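Local coordinates for DUF6844 domain-containing protein (Francisella tularensis subsp. tularensis, PDB 4QVR), which is of unknown function but belongs to the DUF6844 family and, with a probable signal peptide, is probably exported from the cytoplasm, at residues L331-G336 with G443-W448; S137-F142 with G314-R319; Q298-L303 with K327-A332. All blocks are in the same frame, centred on the assembly; numbering follows the deposited sequence.

Overall arrangement
All three contacts meet on the four-stranded antiparallel sheet 318-322, 328-337, 440-448 and 424-433. Contact 1 is its central strand pairing, contact 3 covers one end of strand 328-337, and contact 2 lies where the chain enters edge strand 318-322. The centre of contact 1 is about 10 Å from that of contact 2 and about 12 Å from that of contact 3; contacts 2 and 3 are about 18 Å apart, centre to centre. Contacts 1 and 3 share L331 and A332, and L331 N lies 2.8 Å from R319 O of contact 2, a probable hydrogen bond between neighbouring strands. The function is unknown, so none of the contacts can be tied to a site.

Contact 1. Residues L331-G336 with G443-W448; sequences LAYGQG and GVVLKW
L331 and Y333 both hold CG anti to the carbonyl carbon (chi1 -59° in each), while V445 on the opposing strand sets CG1 anti to N (chi1 -179°), which divides its two methyl groups between them. CG1 of V445 lies 4.1 Å from L331 CB, and CG2 approaches Y333 CD1 at 3.9 Å, meeting the ring obliquely while the two side chains run side by side in the same direction. L331 also reaches across to K447, with CD2 of the leucine against CB of the lysine. These residues share one face of the sheet. A332, V444 and L446 point to the other, where helix 349-370 covers them through L364, A356 and A360 respectively.

The strands are antiparallel, and A332 with L446 and G334 with V444 are the hydrogen-bonded pairs. L446 N donates to A332 O at 2.9 Å, almost straight (173° at the hydrogen); the return bond, from A332 N to L446 O, has the same length but is more bent. V444 N to G334 O, at 3.0 Å, is shorter than G334 N to V444 O, at 3.2 Å. Where Q335 faces G443, the backbones close to 4.2 Å between CA atoms. The polar ends of the side chains turn elsewhere: Y333 OH bonds to Y304 OH and Q335 NE2 to M313 O. Directional bonding between these strands is therefore carried by main-chain amides and carbonyls, while the side chains meeting across them contribute hydrocarbon contact.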
ATOM      1  N   LEU A 331       5.663   7.536  -9.128  1.00 52.73           N
ATOM      2  CA  LEU A 331       4.465   8.131  -9.672  1.00 47.86           C
ATOM      3  C   LEU A 331       3.408   7.994  -8.612  1.00 45.82           C
ATOM      4  O   LEU A 331       3.416   7.041  -7.859  1.00 45.04           O
ATOM      5  CB  LEU A 331       4.006   7.414 -10.920  1.00 47.24           C
ATOM      6  CG  LEU A 331       5.007   7.368 -12.059  1.00 52.77           C
ATOM      7  CD1 LEU A 331       4.352   6.693 -13.257  1.00 56.42           C
ATOM      8  CD2 LEU A 331       5.452   8.760 -12.417  1.00 55.19           C
ATOM      9  N   ALA A 332       2.519   8.974  -8.548  1.00 45.04           N
ATOM     10  CA  ALA A 332       1.426   8.990  -7.603  1.00 45.13           C
ATOM     11  C   ALA A 332       0.190   9.403  -8.363  1.00 48.23           C
ATOM     12  O   ALA A 332       0.189  10.445  -9.041  1.00 47.77           O
ATOM     13  CB  ALA A 332       1.688   9.982  -6.503  1.00 46.29           C
ATOM     14  N   TYR A 333      -0.856   8.590  -8.244  1.00 44.17           N
ATOM     15  CA  TYR A 333      -2.133   8.855  -8.894  1.00 45.36           C
ATOM     16  C   TYR A 333      -3.082   9.576  -7.986  1.00 46.05           C
ATOM     17  O   TYR A 333      -3.043   9.396  -6.783  1.00 54.61           O
ATOM     18  CB  TYR A 333      -2.783   7.545  -9.280  1.00 42.18           C
ATOM     19  CG  TYR A 333      -1.951   6.704 -10.223  1.00 44.26           C
ATOM     20  CD1 TYR A 333      -1.865   7.022 -11.565  1.00 46.77           C
ATOM     21  CD2 TYR A 333      -1.286   5.565  -9.775  1.00 47.36           C
ATOM     22  CE1 TYR A 333      -1.109   6.244 -12.448  1.00 49.60           C
ATOM     23  CE2 TYR A 333      -0.555   4.769 -10.649  1.00 46.62           C
ATOM     24  CZ  TYR A 333      -0.461   5.125 -11.986  1.00 47.87           C
ATOM     25  OH  TYR A 333       0.267   4.351 -12.857  1.00 53.90           O
ATOM     26  N   GLY A 334      -3.979  10.357  -8.561  1.00 46.55           N
ATOM     27  CA  GLY A 334      -4.957  11.089  -7.780  1.00 43.04           C
ATOM     28  C   GLY A 334      -6.122  11.469  -8.639  1.00 42.78           C
ATOM     29  O   GLY A 334      -5.972  11.651  -9.830  1.00 42.84           O
ATOM     30  N   GLN A 335      -7.293  11.595  -8.035  1.00 43.97           N
ATOM     31  CA  GLN A 335      -8.501  11.953  -8.760  1.00 46.13           C
ATOM     32  C   GLN A 335      -9.276  12.986  -7.985  1.00 51.57           C
ATOM     33  O   GLN A 335      -9.129  13.069  -6.768  1.00 53.63           O
ATOM     34  CB  GLN A 335      -9.388  10.720  -8.984  1.00 45.11           C
ATOM     35  CG  GLN A 335      -8.661   9.651  -9.759  1.00 46.36           C
ATOM     36  CD  GLN A 335      -9.468   8.400 -10.020  1.00 45.20           C
ATOM     37  OE1 GLN A 335     -10.672   8.351  -9.819  1.00 47.98           O
ATOM     38  NE2 GLN A 335      -8.787   7.382 -10.500  1.00 45.01           N
ATOM     39  N   GLY A 336     -10.081  13.779  -8.699  1.00 53.50           N
ATOM     40  CA  GLY A 336     -10.938  14.782  -8.093  1.00 56.47           C
ATOM     41  C   GLY A 336     -12.184  14.907  -8.954  1.00 62.89           C
ATOM     42  O   GLY A 336     -12.265  14.289 -10.011  1.00 61.97           O
ATOM     43  N   GLY A 443      -8.126  13.722 -13.124  1.00 52.91           N
ATOM     44  CA  GLY A 443      -7.039  12.998 -12.518  1.00 49.80           C
ATOM     45  C   GLY A 443      -5.709  13.562 -12.892  1.00 53.19           C
ATOM     46  O   GLY A 443      -5.586  14.313 -13.871  1.00 54.35           O
ATOM     47  N   VAL A 444      -4.711  13.215 -12.087  1.00 52.45           N
ATOM     48  CA  VAL A 444      -3.337  13.625 -12.325  1.00 53.74           C
ATOM     49  C   VAL A 444      -2.421  12.470 -11.990  1.00 51.19           C
ATOM     50  O   VAL A 444      -2.809  11.530 -11.264  1.00 49.06           O
ATOM     51  CB  VAL A 444      -2.898  14.829 -11.445  1.00 57.16           C
ATOM     52  CG1 VAL A 444      -3.686  16.085 -11.792  1.00 61.20           C
ATOM     53  CG2 VAL A 444      -3.056  14.505  -9.969  1.00 56.86           C
ATOM     54  N   VAL A 445      -1.218  12.548 -12.544  1.00 50.50           N
ATOM     55  CA  VAL A 445      -0.143  11.631 -12.243  1.00 49.15           C
ATOM     56  C   VAL A 445       1.013  12.535 -11.906  1.00 53.53           C
ATOM     57  O   VAL A 445       1.460  13.335 -12.745  1.00 55.44           O
ATOM     58  CB  VAL A 445       0.265  10.739 -13.416  1.00 51.03           C
ATOM     59  CG1 VAL A 445       1.381   9.804 -12.967  1.00 49.23           C
ATOM     60  CG2 VAL A 445      -0.931   9.943 -13.937  1.00 49.15           C
ATOM     61  N   LEU A 446       1.472  12.442 -10.667  1.00 55.67           N
ATOM     62  CA  LEU A 446       2.548  13.268 -10.204  1.00 57.06           C
ATOM     63  C   LEU A 446       3.795  12.421 -10.165  1.00 60.22           C
ATOM     64  O   LEU A 446       3.720  11.213  -9.960  1.00 56.01           O
ATOM     65  CB  LEU A 446       2.240  13.850  -8.820  1.00 58.11           C
ATOM     66  CG  LEU A 446       1.006  14.758  -8.665  1.00 59.57           C
ATOM     67  CD1 LEU A 446       0.994  15.408  -7.287  1.00 62.30           C
ATOM     68  CD2 LEU A 446       0.945  15.845  -9.717  1.00 62.26           C
ATOM     69  N   LYS A 447       4.936  13.065 -10.397  1.00 62.41           N
ATOM     70  CA  LYS A 447       6.232  12.401 -10.362  1.00 66.69           C
ATOM     71  C   LYS A 447       7.082  13.079  -9.292  1.00 67.52           C
ATOM     72  O   LYS A 447       7.232  14.303  -9.291  1.00 65.22           O
ATOM     73  CB  LYS A 447       6.954  12.497 -11.705  1.00 70.85           C
ATOM     74  CG  LYS A 447       8.313  11.811 -11.702  1.00 74.85           C
ATOM     75  CD  LYS A 447       9.175  12.263 -12.863  1.00 81.28           C
ATOM     76  CE  LYS A 447      10.573  11.665 -12.777  1.00 89.14           C
ATOM     77  NZ  LYS A 447      11.514  12.218 -13.794  1.00 93.95           N
ATOM     78  N   TRP A 448       7.620  12.261  -8.392  1.00 66.61           N
ATOM     79  CA  TRP A 448       8.457  12.698  -7.294  1.00 70.70           C
ATOM     80  C   TRP A 448       9.820  12.038  -7.418  1.00 77.97           C
ATOM     81  O   TRP A 448       9.914  10.835  -7.666  1.00 75.46           O
ATOM     82  CB  TRP A 448       7.820  12.295  -5.963  1.00 68.44           C
ATOM     83  CG  TRP A 448       8.623  12.664  -4.753  1.00 68.63           C
ATOM     84  CD1 TRP A 448       8.981  13.918  -4.363  1.00 74.99           C
ATOM     85  CD2 TRP A 448       9.105  11.781  -3.747  1.00 66.47           C
ATOM     86  NE1 TRP A 448       9.691  13.868  -3.197  1.00 74.98           N
ATOM     87  CE2 TRP A 448       9.773  12.564  -2.791  1.00 73.07           C
ATOM     88  CE3 TRP A 448       9.055  10.403  -3.568  1.00 64.47           C
ATOM     89  CZ2 TRP A 448      10.390  12.011  -1.674  1.00 75.50           C
ATOM     90  CZ3 TRP A 448       9.666   9.854  -2.461  1.00 68.92           C
ATOM     91  CH2 TRP A 448      10.320  10.654  -1.525  1.00 71.17           C
TER

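Contact 2. Residues S137-F142 with G314-R319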
ATOM      1  N   SER A 137     -14.780   8.281  -1.855  1.00 37.72           N
ATOM      2  CA  SER A 137     -15.082   6.964  -1.392  1.00 37.39           C
ATOM      3  C   SER A 137     -14.107   5.947  -1.984  1.00 36.41           C
ATOM      4  O   SER A 137     -13.644   5.041  -1.280  1.00 36.41           O
ATOM      5  CB  SER A 137     -16.529   6.595  -1.726  1.00 38.65           C
ATOM      6  OG  SER A 137     -17.420   7.416  -1.019  1.00 38.53           O
ATOM      7  N   ALA A 138     -13.779   6.111  -3.257  1.00 36.07           N
ATOM      8  CA  ALA A 138     -12.840   5.211  -3.915  1.00 35.45           C
ATOM      9  C   ALA A 138     -11.455   5.342  -3.313  1.00 35.66           C
ATOM     10  O   ALA A 138     -10.773   4.350  -3.094  1.00 35.62           O
ATOM     11  CB  ALA A 138     -12.807   5.471  -5.418  1.00 36.03           C
ATOM     12  N   GLN A 139     -11.025   6.563  -3.040  1.00 38.44           N
ATOM     13  CA  GLN A 139      -9.708   6.752  -2.454  1.00 37.84           C
ATOM     14  C   GLN A 139      -9.647   6.114  -1.062  1.00 37.74           C
ATOM     15  O   GLN A 139      -8.654   5.514  -0.699  1.00 39.69           O
ATOM     16  CB  GLN A 139      -9.377   8.223  -2.373  1.00 38.84           C
ATOM     17  CG  GLN A 139      -8.057   8.530  -1.658  1.00 39.92           C
ATOM     18  CD  GLN A 139      -6.864   7.969  -2.372  1.00 42.67           C
ATOM     19  OE1 GLN A 139      -6.967   7.549  -3.536  1.00 47.03           O
ATOM     20  NE2 GLN A 139      -5.704   7.979  -1.705  1.00 43.55           N
ATOM     21  N   LEU A 140     -10.708   6.267  -0.277  1.00 39.50           N
ATOM     22  CA  LEU A 140     -10.750   5.672   1.046  1.00 38.28           C
ATOM     23  C   LEU A 140     -10.637   4.143   0.916  1.00 35.51           C
ATOM     24  O   LEU A 140      -9.942   3.466   1.678  1.00 33.84           O
ATOM     25  CB  LEU A 140     -12.064   6.042   1.723  1.00 40.92           C
ATOM     26  CG  LEU A 140     -12.275   5.350   3.065  1.00 41.98           C
ATOM     27  CD1 LEU A 140     -11.274   5.869   4.070  1.00 44.09           C
ATOM     28  CD2 LEU A 140     -13.676   5.571   3.577  1.00 41.85           C
ATOM     29  N   ALA A 141     -11.367   3.602  -0.044  1.00 35.84           N
ATOM     30  CA  ALA A 141     -11.377   2.167  -0.303  1.00 35.83           C
ATOM     31  C   ALA A 141      -9.957   1.662  -0.639  1.00 35.99           C
ATOM     32  O   ALA A 141      -9.541   0.583  -0.178  1.00 33.34           O
ATOM     33  CB  ALA A 141     -12.360   1.858  -1.428  1.00 38.52           C
ATOM     34  N   PHE A 142      -9.217   2.441  -1.434  1.00 37.29           N
ATOM     35  CA  PHE A 142      -7.837   2.092  -1.757  1.00 37.75           C
ATOM     36  C   PHE A 142      -7.009   2.113  -0.491  1.00 35.89           C
ATOM     37  O   PHE A 142      -6.226   1.213  -0.260  1.00 36.47           O
ATOM     38  CB  PHE A 142      -7.190   3.017  -2.801  1.00 36.32           C
ATOM     39  CG  PHE A 142      -5.688   2.889  -2.834  1.00 34.58           C
ATOM     40  CD1 PHE A 142      -5.086   1.752  -3.349  1.00 34.11           C
ATOM     41  CD2 PHE A 142      -4.876   3.890  -2.328  1.00 34.40           C
ATOM     42  CE1 PHE A 142      -3.701   1.607  -3.326  1.00 33.40           C
ATOM     43  CE2 PHE A 142      -3.489   3.767  -2.339  1.00 32.94           C
ATOM     44  CZ  PHE A 142      -2.905   2.616  -2.824  1.00 32.11           C
ATOM     45  N   GLY A 314      -8.768   3.232 -12.833  1.00 39.78           N
ATOM     46  CA  GLY A 314      -8.481   2.181 -11.857  1.00 39.30           C
ATOM     47  C   GLY A 314      -7.174   2.296 -11.159  1.00 36.42           C
ATOM     48  O   GLY A 314      -6.883   1.497 -10.285  1.00 37.66           O
ATOM     49  N   ASP A 315      -6.397   3.308 -11.541  1.00 39.26           N
ATOM     50  CA  ASP A 315      -5.100   3.585 -10.984  1.00 35.77           C
ATOM     51  C   ASP A 315      -5.138   4.414  -9.685  1.00 39.19           C
ATOM     52  O   ASP A 315      -5.473   5.610  -9.676  1.00 37.49           O
ATOM     53  CB  ASP A 315      -4.262   4.331 -11.997  1.00 38.87           C
ATOM     54  CG  ASP A 315      -3.909   3.477 -13.229  1.00 43.47           C
ATOM     55  OD1 ASP A 315      -3.779   2.230 -13.098  1.00 39.59           O
ATOM     56  OD2 ASP A 315      -3.717   4.080 -14.327  1.00 49.14           O
ATOM     57  N   TYR A 316      -4.740   3.754  -8.604  1.00 38.35           N
ATOM     58  CA  TYR A 316      -4.656   4.331  -7.279  1.00 36.48           C
ATOM     59  C   TYR A 316      -3.265   4.040  -6.668  1.00 35.95           C
ATOM     60  O   TYR A 316      -2.571   3.068  -7.068  1.00 34.34           O
ATOM     61  CB  TYR A 316      -5.753   3.725  -6.411  1.00 36.37           C
ATOM     62  CG  TYR A 316      -7.110   4.283  -6.717  1.00 38.39           C
ATOM     63  CD1 TYR A 316      -7.856   3.802  -7.773  1.00 38.81           C
ATOM     64  CD2 TYR A 316      -7.640   5.319  -5.962  1.00 38.91           C
ATOM     65  CE1 TYR A 316      -9.104   4.336  -8.066  1.00 39.32           C
ATOM     66  CE2 TYR A 316      -8.886   5.856  -6.257  1.00 39.61           C
ATOM     67  CZ  TYR A 316      -9.599   5.361  -7.320  1.00 38.85           C
ATOM     68  OH  TYR A 316     -10.831   5.887  -7.638  1.00 45.95           O
ATOM     69  N   GLY A 317      -2.856   4.874  -5.719  1.00 34.01           N
ATOM     70  CA  GLY A 317      -1.600   4.669  -5.028  1.00 34.76           C
ATOM     71  C   GLY A 317      -0.387   5.183  -5.741  1.00 39.25           C
ATOM     72  O   GLY A 317      -0.481   6.093  -6.569  1.00 39.99           O
ATOM     73  N   ILE A 318       0.763   4.609  -5.387  1.00 41.07           N
ATOM     74  CA  ILE A 318       2.039   4.984  -5.967  1.00 42.27           C
ATOM     75  C   ILE A 318       2.626   3.822  -6.754  1.00 41.57           C
ATOM     76  O   ILE A 318       2.219   2.660  -6.583  1.00 38.73           O
ATOM     77  CB  ILE A 318       3.036   5.439  -4.879  1.00 46.88           C
ATOM     78  CG1 ILE A 318       3.546   4.274  -4.026  1.00 46.80           C
ATOM     79  CG2 ILE A 318       2.394   6.466  -3.983  1.00 49.04           C
ATOM     80  CD1 ILE A 318       4.639   3.472  -4.694  1.00 47.24           C
ATOM     81  N   ARG A 319       3.553   4.147  -7.650  1.00 40.71           N
ATOM     82  CA  ARG A 319       4.256   3.144  -8.448  1.00 42.43           C
ATOM     83  C   ARG A 319       5.688   3.578  -8.576  1.00 46.18           C
ATOM     84  O   ARG A 319       5.976   4.764  -8.550  1.00 49.86           O
ATOM     85  CB  ARG A 319       3.703   3.047  -9.880  1.00 44.22           C
ATOM     86  CG  ARG A 319       2.242   2.648 -10.033  1.00 42.39           C
ATOM     87  CD  ARG A 319       1.959   1.207  -9.618  1.00 41.50           C
ATOM     88  NE  ARG A 319       0.554   0.974  -9.839  1.00 37.63           N
ATOM     89  CZ  ARG A 319      -0.407   1.274  -8.988  1.00 36.77           C
ATOM     90  NH1 ARG A 319      -0.133   1.754  -7.782  1.00 34.74           N
ATOM     91  NH2 ARG A 319      -1.663   1.061  -9.342  1.00 39.93           N
TER
HETATM   92  O   HOH W   1      -4.918   7.134  -5.401  1.00 37.81           O
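The ring of F142 receives Y316 CB and G317 N on the same face, each 3.6 Å above its plane and displaced toward the rim. The approach of Y316 CB is a CH-pi contact, with the carbon 4.0 Å from the F142 ring centroid and 26° off the normal. The Y316 ring is met at its edge: Q139 OE1 lies in its plane, 3.4 Å from Y316 CD2, as does G314 O. A138 CB comes obliquely to the phenol end, modelled 3.0 Å from Y316 OH, a doubtful closeness.

F142 reaches the loop with CG anti to the backbone N (chi1 164°), and F142 CZ stands 3.3 Å from G317 CA. G317 has phi 83°, in a backbone conformation all but confined to glycine, and the absence of a side chain admits the ring this closely. The contact joins helix 134-159 to the loop leading into edge strand 318-322 of the four-stranded sheet. I267, on strand 264-273 of the separate three-stranded sheet, also touches F142 and Y316; Y316 touches Q335 of strand 328-337 as well, so its ring probably lies between the two sheets.

No direct hydrogen bond links the segments, but a water donates to Q139 OE1 at 2.8 Å and accepts from G317 N at 3.1 Å. The amide's other end is held by N363 OD1 and E143 OE2 through NE2. From strand 318-322, R319 folds back, and its NH1 grips both Y316 O and I318 O, the latter from above the carbonyl plane, probably steadying the backbone on both sides of G317.

Contact 3. Residues Q298-L303 with K327-A332; sequences QSPSDL and KPYILA
P300 and Y329 meet with the pyrrolidine ring over one face of the phenol. CG of the proline makes the approach, 3.9 Å from the Y329 ring centroid and 17° off the normal, a well-aligned CH-pi contact that is nevertheless displaced toward the rim, nearest to CE2 and CZ. The tyrosine is carried out to meet it by a first torsion that places CG between the backbone N and the carbonyl carbon (chi1 57°), a crowded position for a side chain on a strand.

L303 advances on Y329 from the opposite direction and comes at the ring edge, so its CD1 methyl lies close to the ring plane and 3.1 Å from Y329 OH. Q298 O is also at the edge, but at 3.8 Å from Y329 OH it makes no hydrogen bond. The hydroxyl is buried and has no polar partner anywhere in the model, probably an energetic cost borne by an otherwise apolar contact. Two residues further along the strand, L331 turns to the same side as Y329 and touches P300 through its CD2, 4.2 Å from the proline CB.

Within 298-303 the turn is tied by Q298 NE2, which donates to D302 OD2 at 3.2 Å from above the carboxylate plane, and by D302 N bonding to S299 O. S301 OG reaches V427 O on strand 424-433, and L303 and L331 both touch I77 of helix 67-78.

A single short helical turn whose backbone bonds are partly weak, led by a proline, thus joins helix 67-78 against the Y329 and L331 face of an antiparallel sheet, whose other face, bearing I330 and A332, packs on helix 349-370.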
ATOM      1  N   GLN A 298      12.406   4.420 -19.696  1.00100.78           N
ATOM      2  CA  GLN A 298      11.562   5.263 -20.551  1.00103.69           C
ATOM      3  C   GLN A 298      10.861   6.386 -19.759  1.00101.40           C
ATOM      4  O   GLN A 298      10.459   6.201 -18.603  1.00 95.99           O
ATOM      5  CB  GLN A 298      10.510   4.398 -21.244  1.00109.79           C
ATOM      6  CG  GLN A 298       9.697   5.119 -22.309  1.00116.64           C
ATOM      7  CD  GLN A 298       8.642   4.227 -22.939  1.00119.42           C
ATOM      8  OE1 GLN A 298       8.305   3.170 -22.397  1.00122.00           O
ATOM      9  NE2 GLN A 298       8.104   4.654 -24.083  1.00117.63           N
ATOM     10  N   SER A 299      10.697   7.537 -20.405  1.00103.11           N
ATOM     11  CA  SER A 299      10.052   8.706 -19.786  1.00101.47           C
ATOM     12  C   SER A 299       8.640   8.426 -19.224  1.00 99.99           C
ATOM     13  O   SER A 299       7.882   7.639 -19.795  1.00 97.82           O
ATOM     14  CB  SER A 299       9.986   9.858 -20.798  1.00103.84           C
ATOM     15  OG  SER A 299       9.269  10.962 -20.276  1.00100.94           O
ATOM     16  N   PRO A 300       8.282   9.075 -18.099  1.00 98.97           N
ATOM     17  CA  PRO A 300       6.954   8.884 -17.508  1.00 97.58           C
ATOM     18  C   PRO A 300       5.814   9.361 -18.404  1.00 96.27           C
ATOM     19  O   PRO A 300       4.803   8.676 -18.515  1.00100.46           O
ATOM     20  CB  PRO A 300       7.010   9.712 -16.221  1.00 98.21           C
ATOM     21  CG  PRO A 300       8.458   9.847 -15.915  1.00100.15           C
ATOM     22  CD  PRO A 300       9.148   9.902 -17.239  1.00102.36           C
ATOM     23  N   SER A 301       5.971  10.522 -19.037  1.00 96.46           N
ATOM     24  CA  SER A 301       4.940  11.035 -19.946  1.00100.85           C
ATOM     25  C   SER A 301       4.838  10.170 -21.204  1.00100.20           C
ATOM     26  O   SER A 301       3.885  10.285 -21.970  1.00109.02           O
ATOM     27  CB  SER A 301       5.218  12.493 -20.345  1.00104.47           C
ATOM     28  OG  SER A 301       5.105  13.378 -19.240  1.00101.19           O
ATOM     29  N   ASP A 302       5.824   9.306 -21.403  1.00 98.75           N
ATOM     30  CA  ASP A 302       5.865   8.432 -22.557  1.00 98.45           C
ATOM     31  C   ASP A 302       5.136   7.108 -22.220  1.00 92.38           C
ATOM     32  O   ASP A 302       4.618   6.451 -23.113  1.00 91.56           O
ATOM     33  CB  ASP A 302       7.331   8.201 -22.961  1.00101.84           C
ATOM     34  CG  ASP A 302       7.542   8.176 -24.472  1.00107.98           C
ATOM     35  OD1 ASP A 302       6.689   8.701 -25.220  1.00106.04           O
ATOM     36  OD2 ASP A 302       8.603   7.686 -24.909  1.00115.42           O
ATOM     37  N   LEU A 303       5.102   6.724 -20.936  1.00 88.98           N
ATOM     38  CA  LEU A 303       4.370   5.514 -20.496  1.00 87.34           C
ATOM     39  C   LEU A 303       2.850   5.753 -20.474  1.00 88.96           C
ATOM     40  O   LEU A 303       2.081   4.802 -20.315  1.00 93.08           O
ATOM     41  CB  LEU A 303       4.794   5.057 -19.092  1.00 83.44           C
ATOM     42  CG  LEU A 303       6.238   4.646 -18.787  1.00 86.28           C
ATOM     43  CD1 LEU A 303       6.355   4.319 -17.304  1.00 83.44           C
ATOM     44  CD2 LEU A 303       6.714   3.468 -19.636  1.00 84.33           C
ATOM     45  N   LYS A 327      17.142   6.120 -14.091  1.00107.85           N
ATOM     46  CA  LYS A 327      16.827   6.682 -12.767  1.00 99.90           C
ATOM     47  C   LYS A 327      15.421   6.324 -12.282  1.00 89.48           C
ATOM     48  O   LYS A 327      14.443   6.462 -13.027  1.00 83.79           O
ATOM     49  CB  LYS A 327      16.940   8.216 -12.770  1.00105.02           C
ATOM     50  CG  LYS A 327      18.354   8.773 -12.785  1.00111.73           C
ATOM     51  CD  LYS A 327      19.089   8.458 -11.489  1.00112.86           C
ATOM     52  CE  LYS A 327      20.468   9.096 -11.457  1.00118.91           C
ATOM     53  NZ  LYS A 327      21.176   8.812 -10.176  1.00117.98           N
ATOM     54  N   PRO A 328      15.315   5.879 -11.021  1.00 80.34           N
ATOM     55  CA  PRO A 328      14.004   5.565 -10.499  1.00 71.79           C
ATOM     56  C   PRO A 328      13.217   6.812 -10.173  1.00 69.76           C
ATOM     57  O   PRO A 328      13.762   7.836  -9.804  1.00 67.49           O
ATOM     58  CB  PRO A 328      14.295   4.789  -9.210  1.00 70.64           C
ATOM     59  CG  PRO A 328      15.692   5.155  -8.831  1.00 76.70           C
ATOM     60  CD  PRO A 328      16.401   5.483 -10.102  1.00 79.81           C
ATOM     61  N   TYR A 329      11.916   6.713 -10.305  1.00 69.70           N
ATOM     62  CA  TYR A 329      11.068   7.817  -9.977  1.00 67.40           C
ATOM     63  C   TYR A 329       9.809   7.208  -9.411  1.00 60.49           C
ATOM     64  O   TYR A 329       9.513   6.035  -9.639  1.00 56.33           O
ATOM     65  CB  TYR A 329      10.796   8.673 -11.222  1.00 68.70           C
ATOM     66  CG  TYR A 329      10.186   7.883 -12.347  1.00 68.88           C
ATOM     67  CD1 TYR A 329       8.895   7.416 -12.253  1.00 62.19           C
ATOM     68  CD2 TYR A 329      10.894   7.604 -13.497  1.00 72.31           C
ATOM     69  CE1 TYR A 329       8.320   6.692 -13.264  1.00 66.42           C
ATOM     70  CE2 TYR A 329      10.318   6.874 -14.524  1.00 73.60           C
ATOM     71  CZ  TYR A 329       9.025   6.428 -14.394  1.00 69.91           C
ATOM     72  OH  TYR A 329       8.411   5.707 -15.385  1.00 75.67           O
ATOM     73  N   ILE A 330       9.058   8.005  -8.676  1.00 59.46           N
ATOM     74  CA  ILE A 330       7.842   7.532  -8.079  1.00 57.81           C
ATOM     75  C   ILE A 330       6.661   8.279  -8.661  1.00 56.89           C
ATOM     76  O   ILE A 330       6.669   9.498  -8.706  1.00 57.57           O
ATOM     77  CB  ILE A 330       7.909   7.740  -6.566  1.00 60.32           C
ATOM     78  CG1 ILE A 330       9.082   6.909  -6.030  1.00 65.72           C
ATOM     79  CG2 ILE A 330       6.587   7.339  -5.911  1.00 57.96           C
ATOM     80  CD1 ILE A 330       9.596   7.351  -4.688  1.00 70.16           C
ATOM     81  N   LEU A 331       5.663   7.536  -9.128  1.00 52.73           N
ATOM     82  CA  LEU A 331       4.465   8.131  -9.672  1.00 47.86           C
ATOM     83  C   LEU A 331       3.408   7.994  -8.612  1.00 45.82           C
ATOM     84  O   LEU A 331       3.416   7.041  -7.859  1.00 45.04           O
ATOM     85  CB  LEU A 331       4.006   7.414 -10.920  1.00 47.24           C
ATOM     86  CG  LEU A 331       5.007   7.368 -12.059  1.00 52.77           C
ATOM     87  CD1 LEU A 331       4.352   6.693 -13.257  1.00 56.42           C
ATOM     88  CD2 LEU A 331       5.452   8.760 -12.417  1.00 55.19           C
ATOM     89  N   ALA A 332       2.519   8.974  -8.548  1.00 45.04           N
ATOM     90  CA  ALA A 332       1.426   8.990  -7.603  1.00 45.13           C
ATOM     91  C   ALA A 332       0.190   9.403  -8.363  1.00 48.23           C
ATOM     92  O   ALA A 332       0.189  10.445  -9.041  1.00 47.77           O
ATOM     93  CB  ALA A 332       1.688   9.982  -6.503  1.00 46.29           C
TER